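PDB 1JAD: phospholipase C beta from Meleagris gallopavo, which belongs to the phospholipase C beta family, its C-terminal region forming an elongated, almost wholly helical domain that pairs with a second copy. Local coordinates for residues A[99-110]-A[212-223]; A[135-143]-A[179-187]. All blocks are in the same frame, centred on the assembly; numbering follows the deposited sequence.

Contact 1 of 2, residues A[99-110]-A[212-223]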
loop_
_atom_site.group_PDB
_atom_site.type_symbol
_atom_site.label_atom_id
_atom_site.label_comp_id
_atom_site.label_asym_id
_atom_site.label_seq_id
_atom_site.Cartn_x
_atom_site.Cartn_y
_atom_site.Cartn_z
ATOM N N ARG A 99 18.890 -6.185 19.458
ATOM C CA ARG A 99 18.348 -6.876 18.294
ATOM C C ARG A 99 16.878 -6.502 18.113
ATOM O O ARG A 99 16.470 -6.029 17.054
ATOM C CB ARG A 99 18.485 -8.397 18.464
ATOM C CG ARG A 99 17.950 -9.212 17.305
ATOM C CD ARG A 99 18.011 -10.698 17.591
ATOM N NE ARG A 99 17.176 -11.087 18.732
ATOM C CZ ARG A 99 15.846 -11.010 18.770
ATOM N NH1 ARG A 99 15.176 -10.556 17.724
ATOM N NH2 ARG A 99 15.186 -11.393 19.853
ATOM N N ARG A 100 16.089 -6.701 19.161
ATOM C CA ARG A 100 14.662 -6.388 19.116
ATOM C C ARG A 100 14.374 -4.926 18.807
ATOM O O ARG A 100 13.416 -4.619 18.111
ATOM C CB ARG A 100 13.987 -6.784 20.431
ATOM C CG ARG A 100 14.021 -8.285 20.722
ATOM C CD ARG A 100 13.259 -8.582 21.994
ATOM N NE ARG A 100 13.745 -7.742 23.080
ATOM C CZ ARG A 100 12.957 -7.164 23.980
ATOM N NH1 ARG A 100 11.642 -7.347 23.912
ATOM N NH2 ARG A 100 13.476 -6.379 24.925
ATOM N N ARG A 101 15.193 -4.018 19.320
ATOM C CA ARG A 101 14.964 -2.607 19.044
ATOM C C ARG A 101 15.336 -2.316 17.595
ATOM O O ARG A 101 14.592 -1.624 16.893
ATOM C CB ARG A 101 15.784 -1.716 19.985
ATOM C CG ARG A 101 15.584 -0.206 19.765
ATOM C CD ARG A 101 14.097 0.158 19.786
ATOM N NE ARG A 101 13.473 -0.134 21.074
ATOM C CZ ARG A 101 13.439 0.714 22.098
ATOM N NH1 ARG A 101 13.989 1.920 21.984
ATOM N NH2 ARG A 101 12.875 0.346 23.244
ATOM N N LYS A 102 16.487 -2.834 17.149
ATOM C CA LYS A 102 16.919 -2.627 15.763
ATOM C C LYS A 102 15.759 -3.005 14.837
ATOM O O LYS A 102 15.248 -2.174 14.085
ATOM C CB LYS A 102 18.130 -3.503 15.411
ATOM C CG LYS A 102 19.463 -3.124 16.042
ATOM C CD LYS A 102 19.923 -1.752 15.614
ATOM C CE LYS A 102 21.343 -1.467 16.074
ATOM N NZ LYS A 102 22.349 -2.362 15.431
ATOM N N GLU A 103 15.348 -4.267 14.906
ATOM C CA GLU A 103 14.254 -4.745 14.078
ATOM C C GLU A 103 13.007 -3.881 14.231
ATOM O O GLU A 103 12.265 -3.673 13.271
ATOM C CB GLU A 103 13.954 -6.204 14.419
ATOM C CG GLU A 103 15.139 -7.104 14.115
ATOM C CD GLU A 103 14.812 -8.565 14.230
ATOM O OE1 GLU A 103 13.951 -9.036 13.456
ATOM O OE2 GLU A 103 15.411 -9.241 15.095
ATOM N N GLN A 104 12.794 -3.354 15.430
ATOM C CA GLN A 104 11.642 -2.499 15.688
ATOM C C GLN A 104 11.837 -1.238 14.848
ATOM O O GLN A 104 10.878 -0.693 14.301
ATOM C CB GLN A 104 11.580 -2.129 17.175
ATOM C CG GLN A 104 10.186 -1.855 17.731
ATOM C CD GLN A 104 9.293 -1.107 16.765
ATOM O OE1 GLN A 104 8.816 -1.676 15.774
ATOM N NE2 GLN A 104 9.067 0.181 17.035
ATOM N N HIS A 105 13.083 -0.768 14.748
ATOM C CA HIS A 105 13.378 0.418 13.945
ATOM C C HIS A 105 13.117 0.094 12.469
ATOM O O HIS A 105 12.657 0.945 11.697
ATOM C CB HIS A 105 14.839 0.867 14.099
ATOM C CG HIS A 105 15.182 1.413 15.451
ATOM N ND1 HIS A 105 14.362 2.283 16.138
ATOM C CD2 HIS A 105 16.304 1.289 16.200
ATOM C CE1 HIS A 105 14.960 2.665 17.254
ATOM N NE2 HIS A 105 16.141 2.076 17.314
ATOM N N ALA A 106 13.416 -1.142 12.080
ATOM C CA ALA A 106 13.190 -1.569 10.707
ATOM C C ALA A 106 11.686 -1.478 10.384
ATOM O O ALA A 106 11.288 -0.981 9.326
ATOM C CB ALA A 106 13.705 -3.001 10.511
ATOM N N THR A 107 10.848 -1.943 11.301
ATOM C CA THR A 107 9.409 -1.873 11.081
ATOM C C THR A 107 8.909 -0.417 11.102
ATOM O O THR A 107 7.865 -0.096 10.528
ATOM C CB THR A 107 8.646 -2.715 12.145
ATOM O OG1 THR A 107 8.942 -4.104 11.955
ATOM C CG2 THR A 107 7.147 -2.507 12.041
ATOM N N GLU A 108 9.659 0.471 11.746
ATOM C CA GLU A 108 9.256 1.872 11.826
ATOM C C GLU A 108 9.578 2.626 10.552
ATOM O O GLU A 108 8.825 3.500 10.141
ATOM C CB GLU A 108 9.948 2.567 13.009
ATOM C CG GLU A 108 9.628 1.971 14.383
ATOM C CD GLU A 108 10.420 2.627 15.511
ATOM O OE1 GLU A 108 11.670 2.601 15.459
ATOM O OE2 GLU A 108 9.792 3.162 16.448
ATOM N N GLN A 109 10.707 2.300 9.931
ATOM C CA GLN A 109 11.107 2.971 8.702
ATOM C C GLN A 109 10.140 2.578 7.587
ATOM O O GLN A 109 9.665 3.431 6.833
ATOM C CB GLN A 109 12.547 2.591 8.339
ATOM C CG GLN A 109 13.536 2.877 9.463
ATOM C CD GLN A 109 14.985 2.601 9.089
ATOM O OE1 GLN A 109 15.874 2.627 9.948
ATOM N NE2 GLN A 109 15.234 2.346 7.808
ATOM N N THR A 110 9.829 1.287 7.495
ATOM C CA THR A 110 8.901 0.825 6.475
ATOM C C THR A 110 7.583 1.564 6.607
ATOM O O THR A 110 7.071 2.114 5.630
ATOM C CB THR A 110 8.655 -0.699 6.580
ATOM O OG1 THR A 110 9.850 -1.392 6.200
ATOM C CG2 THR A 110 7.509 -1.136 5.672
ATOM N N GLU A 212 14.009 -3.313 4.541
ATOM C CA GLU A 212 13.707 -3.754 5.892
ATOM C C GLU A 212 14.286 -5.140 6.114
ATOM O O GLU A 212 14.871 -5.419 7.166
ATOM C CB GLU A 212 12.202 -3.797 6.119
ATOM C CG GLU A 212 11.809 -4.355 7.474
ATOM C CD GLU A 212 10.314 -4.570 7.585
ATOM O OE1 GLU A 212 9.554 -3.597 7.429
ATOM O OE2 GLU A 212 9.890 -5.717 7.823
ATOM N N GLY A 213 14.127 -6.004 5.118
ATOM C CA GLY A 213 14.649 -7.355 5.219
ATOM C C GLY A 213 16.131 -7.362 5.536
ATOM O O GLY A 213 16.609 -8.148 6.362
ATOM N N GLN A 214 16.874 -6.472 4.891
ATOM C CA GLN A 214 18.302 -6.422 5.119
ATOM C C GLN A 214 18.644 -5.841 6.486
ATOM O O GLN A 214 19.572 -6.315 7.151
ATOM C CB GLN A 214 18.970 -5.660 3.975
ATOM C CG GLN A 214 18.882 -6.438 2.657
ATOM C CD GLN A 214 19.271 -5.617 1.439
ATOM O OE1 GLN A 214 19.278 -6.121 0.309
ATOM N NE2 GLN A 214 19.587 -4.342 1.659
ATOM N N LEU A 215 17.894 -4.833 6.919
ATOM C CA LEU A 215 18.140 -4.252 8.234
ATOM C C LEU A 215 17.959 -5.344 9.278
ATOM O O LEU A 215 18.883 -5.647 10.038
ATOM C CB LEU A 215 17.174 -3.102 8.517
ATOM C CG LEU A 215 17.514 -1.737 7.910
ATOM C CD1 LEU A 215 16.398 -0.739 8.206
ATOM C CD2 LEU A 215 18.833 -1.238 8.495
ATOM N N GLN A 216 16.773 -5.951 9.296
ATOM C CA GLN A 216 16.479 -7.015 10.247
ATOM C C GLN A 216 17.573 -8.087 10.219
ATOM O O GLN A 216 18.061 -8.532 11.262
ATOM C CB GLN A 216 15.103 -7.610 9.936
ATOM C CG GLN A 216 14.031 -6.535 9.924
ATOM C CD GLN A 216 12.619 -7.073 9.853
ATOM O OE1 GLN A 216 12.273 -7.839 8.952
ATOM N NE2 GLN A 216 11.783 -6.657 10.806
ATOM N N GLN A 217 17.964 -8.479 9.012
ATOM C CA GLN A 217 19.018 -9.462 8.808
ATOM C C GLN A 217 20.260 -9.017 9.575
ATOM O O GLN A 217 20.848 -9.786 10.337
ATOM C CB GLN A 217 19.317 -9.545 7.312
ATOM C CG GLN A 217 20.443 -10.470 6.890
ATOM C CD GLN A 217 20.560 -10.535 5.367
ATOM O OE1 GLN A 217 20.702 -9.502 4.697
ATOM N NE2 GLN A 217 20.496 -11.748 4.813
ATOM N N GLU A 218 20.651 -7.765 9.362
ATOM C CA GLU A 218 21.810 -7.184 10.028
ATOM C C GLU A 218 21.666 -7.164 11.558
ATOM O O GLU A 218 22.605 -7.466 12.288
ATOM C CB GLU A 218 22.034 -5.771 9.491
ATOM C CG GLU A 218 22.734 -5.749 8.138
ATOM C CD GLU A 218 22.583 -4.430 7.395
ATOM O OE1 GLU A 218 22.694 -3.360 8.037
ATOM O OE2 GLU A 218 22.370 -4.473 6.158
ATOM N N ALA A 219 20.476 -6.816 12.034
ATOM C CA ALA A 219 20.208 -6.763 13.468
ATOM C C ALA A 219 20.408 -8.123 14.113
ATOM O O ALA A 219 20.767 -8.209 15.286
ATOM C CB ALA A 219 18.791 -6.288 13.714
ATOM N N VAL A 220 20.183 -9.187 13.347
ATOM C CA VAL A 220 20.348 -10.535 13.874
ATOM C C VAL A 220 21.794 -10.987 13.776
ATOM O O VAL A 220 22.273 -11.730 14.629
ATOM C CB VAL A 220 19.490 -11.567 13.114
ATOM C CG1 VAL A 220 19.693 -12.948 13.730
ATOM C CG2 VAL A 220 18.019 -11.165 13.150
ATOM N N ALA A 221 22.480 -10.547 12.725
ATOM C CA ALA A 221 23.877 -10.914 12.494
ATOM C C ALA A 221 24.739 -10.396 13.639
ATOM O O ALA A 221 25.620 -11.086 14.143
ATOM C CB ALA A 221 24.355 -10.331 11.173
ATOM N N GLU A 222 24.474 -9.163 14.042
ATOM C CA GLU A 222 25.204 -8.549 15.129
ATOM C C GLU A 222 24.957 -9.361 16.401
ATOM O O GLU A 222 25.898 -9.801 17.060
ATOM C CB GLU A 222 24.722 -7.113 15.298
ATOM C CG GLU A 222 25.249 -6.405 16.509
ATOM C CD GLU A 222 24.682 -5.016 16.618
ATOM O OE1 GLU A 222 23.439 -4.891 16.595
ATOM O OE2 GLU A 222 25.472 -4.053 16.732
ATOM N N TYR A 223 23.688 -9.571 16.732
ATOM C CA TYR A 223 23.337 -10.334 17.918
ATOM C C TYR A 223 24.149 -11.621 17.986
ATOM O O TYR A 223 24.835 -11.889 18.980
ATOM C CB TYR A 223 21.847 -10.667 17.919
ATOM C CG TYR A 223 21.455 -11.631 19.010
ATOM C CD1 TYR A 223 21.477 -11.249 20.354
ATOM C CD2 TYR A 223 21.118 -12.947 18.699
ATOM C CE1 TYR A 223 21.177 -12.163 21.364
ATOM C CE2 TYR A 223 20.816 -13.869 19.694
ATOM C CZ TYR A 223 20.849 -13.475 21.023
ATOM O OH TYR A 223 20.567 -14.406 21.994
#
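E212 opens the antiparallel pairing of 212-223 with 99-110: its OE1 takes a hydrogen bond from T110 OG1 on the anti side, modelled at a doubtfully short 2.5 Å. The axes of the two segments run 174° apart and come within 8.6 Å, a spacing that small side chains permit. L215 CB and the aliphatic stem of Q216 both rest on the methyl of A106, whose CB lies 3.6 Å from Q216 CG. At A219 the fit is tighter, with A219 CB 3.3 Å from K102 CB and against E103 CG. V220 CG2 borders E103 OE2, which lies in the guanidinium plane of R99 and salt-bridges R99 NH1. K102, bent at chi2 and again at chi4, brings NZ to the syn side of E222 OE1 in a 3.0 Å salt bridge. Y223 finishes the row: R99 CD packs 3.8 Å from Y223 CG, with guanidinium and ring planes 81° apart. R99 CZ lies 5.7 Å from the ring centre, making any cation-pi attraction weak at most. R99 NE is buried without a partner. H105 and Q109 lean on helix 28-64; in the second subunit, E133 salt-bridges R99 NH2 and Q194 hydrogen-bonds E212 OE2.

Contact 2 of 2, residues A[135-143]-A[179-187]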
loop_
_atom_site.group_PDB
_atom_site.type_symbol
_atom_site.label_atom_id
_atom_site.label_comp_id
_atom_site.label_asym_id
_atom_site.label_seq_id
_atom_site.Cartn_x
_atom_site.Cartn_y
_atom_site.Cartn_z
ATOM N N ASN A 135 -8.015 15.611 -21.381
ATOM C CA ASN A 135 -7.859 15.438 -22.824
ATOM C C ASN A 135 -9.222 15.198 -23.428
ATOM O O ASN A 135 -9.567 15.781 -24.451
ATOM C CB ASN A 135 -6.959 14.249 -23.171
ATOM C CG ASN A 135 -5.512 14.500 -22.828
ATOM O OD1 ASN A 135 -4.987 15.578 -23.098
ATOM N ND2 ASN A 135 -4.849 13.499 -22.260
ATOM N N ILE A 136 -9.995 14.333 -22.781
ATOM C CA ILE A 136 -11.336 14.019 -23.246
ATOM C C ILE A 136 -12.184 15.266 -23.401
ATOM O O ILE A 136 -12.954 15.381 -24.361
ATOM C CB ILE A 136 -12.083 13.084 -22.282
ATOM C CG1 ILE A 136 -11.368 11.737 -22.210
ATOM C CG2 ILE A 136 -13.542 12.924 -22.741
ATOM C CD1 ILE A 136 -12.041 10.734 -21.286
ATOM N N LYS A 137 -12.050 16.202 -22.460
ATOM C CA LYS A 137 -12.842 17.419 -22.524
ATOM C C LYS A 137 -12.453 18.259 -23.738
ATOM O O LYS A 137 -13.311 18.686 -24.514
ATOM C CB LYS A 137 -12.679 18.250 -21.239
ATOM C CG LYS A 137 -13.771 19.300 -21.072
ATOM C CD LYS A 137 -13.641 20.159 -19.812
ATOM C CE LYS A 137 -12.512 21.179 -19.931
ATOM N NZ LYS A 137 -12.468 22.128 -18.769
ATOM N N ASP A 138 -11.156 18.493 -23.908
ATOM C CA ASP A 138 -10.685 19.298 -25.023
ATOM C C ASP A 138 -10.836 18.578 -26.379
ATOM O O ASP A 138 -10.949 19.204 -27.429
ATOM C CB ASP A 138 -9.254 19.752 -24.726
ATOM C CG ASP A 138 -9.196 20.729 -23.527
ATOM O OD1 ASP A 138 -9.765 21.844 -23.626
ATOM O OD2 ASP A 138 -8.606 20.388 -22.477
ATOM N N ILE A 139 -10.869 17.259 -26.353
ATOM C CA ILE A 139 -11.081 16.498 -27.574
ATOM C C ILE A 139 -12.513 16.783 -28.037
ATOM O O ILE A 139 -12.763 17.051 -29.217
ATOM C CB ILE A 139 -10.913 14.983 -27.310
ATOM C CG1 ILE A 139 -9.439 14.661 -27.101
ATOM C CG2 ILE A 139 -11.492 14.175 -28.453
ATOM C CD1 ILE A 139 -8.599 15.022 -28.278
ATOM N N LYS A 140 -13.455 16.743 -27.098
ATOM C CA LYS A 140 -14.846 17.001 -27.427
ATOM C C LYS A 140 -15.052 18.425 -27.898
ATOM O O LYS A 140 -15.927 18.693 -28.727
ATOM C CB LYS A 140 -15.759 16.687 -26.233
ATOM C CG LYS A 140 -15.624 15.254 -25.737
ATOM C CD LYS A 140 -16.906 14.704 -25.114
ATOM C CE LYS A 140 -17.297 15.359 -23.808
ATOM N NZ LYS A 140 -18.603 14.811 -23.310
ATOM N N LYS A 141 -14.242 19.346 -27.388
ATOM C CA LYS A 141 -14.361 20.737 -27.802
ATOM C C LYS A 141 -13.878 20.927 -29.237
ATOM O O LYS A 141 -14.537 21.592 -30.033
ATOM C CB LYS A 141 -13.568 21.654 -26.870
ATOM C CG LYS A 141 -14.132 21.769 -25.460
ATOM C CD LYS A 141 -13.317 22.773 -24.644
ATOM C CE LYS A 141 -13.827 22.895 -23.212
ATOM N NZ LYS A 141 -13.020 23.871 -22.405
ATOM N N LYS A 142 -12.718 20.359 -29.565
ATOM C CA LYS A 142 -12.181 20.468 -30.918
ATOM C C LYS A 142 -13.096 19.758 -31.897
ATOM O O LYS A 142 -13.520 20.324 -32.886
ATOM C CB LYS A 142 -10.787 19.834 -31.025
ATOM C CG LYS A 142 -9.689 20.547 -30.262
ATOM C CD LYS A 142 -8.344 19.863 -30.496
ATOM C CE LYS A 142 -7.219 20.549 -29.724
ATOM N NZ LYS A 142 -7.437 20.517 -28.242
ATOM N N LEU A 143 -13.404 18.509 -31.613
ATOM C CA LEU A 143 -14.246 17.736 -32.511
ATOM C C LEU A 143 -15.547 18.422 -32.850
ATOM O O LEU A 143 -15.974 18.432 -34.007
ATOM C CB LEU A 143 -14.535 16.363 -31.910
ATOM C CG LEU A 143 -13.393 15.349 -31.973
ATOM C CD1 LEU A 143 -13.864 14.029 -31.373
ATOM C CD2 LEU A 143 -12.991 15.147 -33.427
ATOM N N VAL A 179 -16.125 11.085 -31.482
ATOM C CA VAL A 179 -15.882 11.384 -30.056
ATOM C C VAL A 179 -15.873 10.076 -29.270
ATOM O O VAL A 179 -15.025 9.876 -28.414
ATOM C CB VAL A 179 -16.949 12.343 -29.382
ATOM C CG1 VAL A 179 -17.167 13.578 -30.229
ATOM C CG2 VAL A 179 -18.251 11.603 -29.107
ATOM N N VAL A 180 -16.811 9.184 -29.575
ATOM C CA VAL A 180 -16.892 7.887 -28.908
ATOM C C VAL A 180 -15.617 7.075 -29.104
ATOM O O VAL A 180 -15.024 6.553 -28.154
ATOM C CB VAL A 180 -18.097 7.055 -29.440
ATOM C CG1 VAL A 180 -18.034 5.607 -28.909
ATOM C CG2 VAL A 180 -19.396 7.710 -28.983
ATOM N N GLN A 181 -15.201 6.951 -30.351
ATOM C CA GLN A 181 -13.991 6.200 -30.638
ATOM C C GLN A 181 -12.768 6.897 -30.041
ATOM O O GLN A 181 -11.845 6.230 -29.571
ATOM C CB GLN A 181 -13.824 6.030 -32.152
ATOM C CG GLN A 181 -14.937 5.232 -32.794
ATOM C CD GLN A 181 -15.139 3.895 -32.125
ATOM O OE1 GLN A 181 -14.181 3.158 -31.898
ATOM N NE2 GLN A 181 -16.395 3.560 -31.815
ATOM N N THR A 182 -12.740 8.228 -30.061
ATOM C CA THR A 182 -11.579 8.909 -29.502
ATOM C C THR A 182 -11.563 8.726 -27.988
ATOM O O THR A 182 -10.509 8.502 -27.394
ATOM C CB THR A 182 -11.545 10.417 -29.872
ATOM O OG1 THR A 182 -12.846 10.983 -29.706
ATOM C CG2 THR A 182 -11.096 10.623 -31.305
ATOM N N ILE A 183 -12.732 8.796 -27.360
ATOM C CA ILE A 183 -12.803 8.607 -25.914
ATOM C C ILE A 183 -12.424 7.181 -25.568
ATOM O O ILE A 183 -11.908 6.904 -24.497
ATOM C CB ILE A 183 -14.213 8.889 -25.379
ATOM C CG1 ILE A 183 -14.460 10.398 -25.350
ATOM C CG2 ILE A 183 -14.387 8.255 -23.995
ATOM C CD1 ILE A 183 -15.843 10.756 -24.848
ATOM N N LYS A 184 -12.683 6.272 -26.495
ATOM C CA LYS A 184 -12.367 4.859 -26.318
ATOM C C LYS A 184 -10.851 4.672 -26.408
ATOM O O LYS A 184 -10.264 3.807 -25.745
ATOM C CB LYS A 184 -13.088 4.077 -27.412
ATOM C CG LYS A 184 -13.067 2.595 -27.282
ATOM C CD LYS A 184 -14.116 2.018 -28.216
ATOM C CE LYS A 184 -14.162 0.494 -28.098
ATOM N NZ LYS A 184 -15.220 -0.093 -28.995
ATOM N N LEU A 185 -10.213 5.517 -27.213
ATOM C CA LEU A 185 -8.768 5.467 -27.399
ATOM C C LEU A 185 -7.980 5.950 -26.168
ATOM O O LEU A 185 -7.163 5.214 -25.614
ATOM C CB LEU A 185 -8.385 6.308 -28.616
ATOM C CG LEU A 185 -6.888 6.367 -28.913
ATOM C CD1 LEU A 185 -6.345 4.970 -29.285
ATOM C CD2 LEU A 185 -6.672 7.351 -30.023
ATOM N N LEU A 186 -8.207 7.192 -25.752
ATOM C CA LEU A 186 -7.515 7.730 -24.573
ATOM C C LEU A 186 -7.728 6.784 -23.413
ATOM O O LEU A 186 -6.805 6.462 -22.657
ATOM C CB LEU A 186 -8.078 9.092 -24.186
ATOM C CG LEU A 186 -7.805 10.308 -25.057
ATOM C CD1 LEU A 186 -8.024 9.979 -26.521
ATOM C CD2 LEU A 186 -8.728 11.434 -24.594
ATOM N N THR A 187 -8.964 6.329 -23.277
ATOM C CA THR A 187 -9.288 5.419 -22.200
ATOM C C THR A 187 -8.376 4.205 -22.241
ATOM O O THR A 187 -7.895 3.750 -21.203
ATOM C CB THR A 187 -10.772 5.012 -22.273
ATOM O OG1 THR A 187 -11.579 6.145 -21.916
ATOM C CG2 THR A 187 -11.065 3.876 -21.332
#
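L186 and I136 form the main apolar joint between 135-143 and 179-187, a short length of an antiparallel helical coiled coil whose segment axes are 10.2 Å apart at their closest and run 157° from one another. L186 works through a single methyl. Its chi2 of 46° puts CD2 anti to CA, pointing at the partner helix, and this carbon fits against I136 CG1 at 3.6 Å and against the CB of N135.

I136 divides its two branches between two partners. CG1 lies beside its backbone N (chi1 -64°) and meets L186, whereas CG2 turns to I183 and touches I183 CG1 at 3.7 Å, the two isoleucines crossing at about a right angle. I183 is extended through chi2, which carries CD1 on past I136 CG2 to the aliphatic CD of K140. The charged end of K140 is engaged separately, in a salt bridge with D96 of the second subunit, and Y223 of that subunit packs on I183. The N-terminal loop borders this end of the joint: N135 ND2 bonds to Q12 O, while T11 touches L186 and V10 touches I139.

Farther along the pair, T182 turns its hydroxyl side to the apolar surface of the partner helix, with OG1 3.7 Å from I139 CG2; the same oxygen lies within hydrogen-bonding reach of backbone carbonyls on its own helix, that of E178 among them. The last large residue is L143, which crosses V179 obliquely: L143 CD1 presses on V179 CG1 at 3.5 Å and sits almost equally near the backbone, 3.6 Å from V179 CA.

Both contacts join helix 75-155 to helix 161-245, and contact 2 is nested inside the loop that contact 1 closes. Within one chain they are well separated: their centres lie about 51 Å apart and their nearest atoms about 31 Å. They come together through the dimer instead. R99 of contact 1 packs on I136 of the second subunit, a residue of that subunit's contact 2, and V220 likewise packs on T187, so that each chain sets its contact 1 beside contact 2 of the other. Beside them, D96 binds R99 within its chain. The centre of contact 1 is about 13 Å from that of the chain, and the centre of contact 2 about 38 Å.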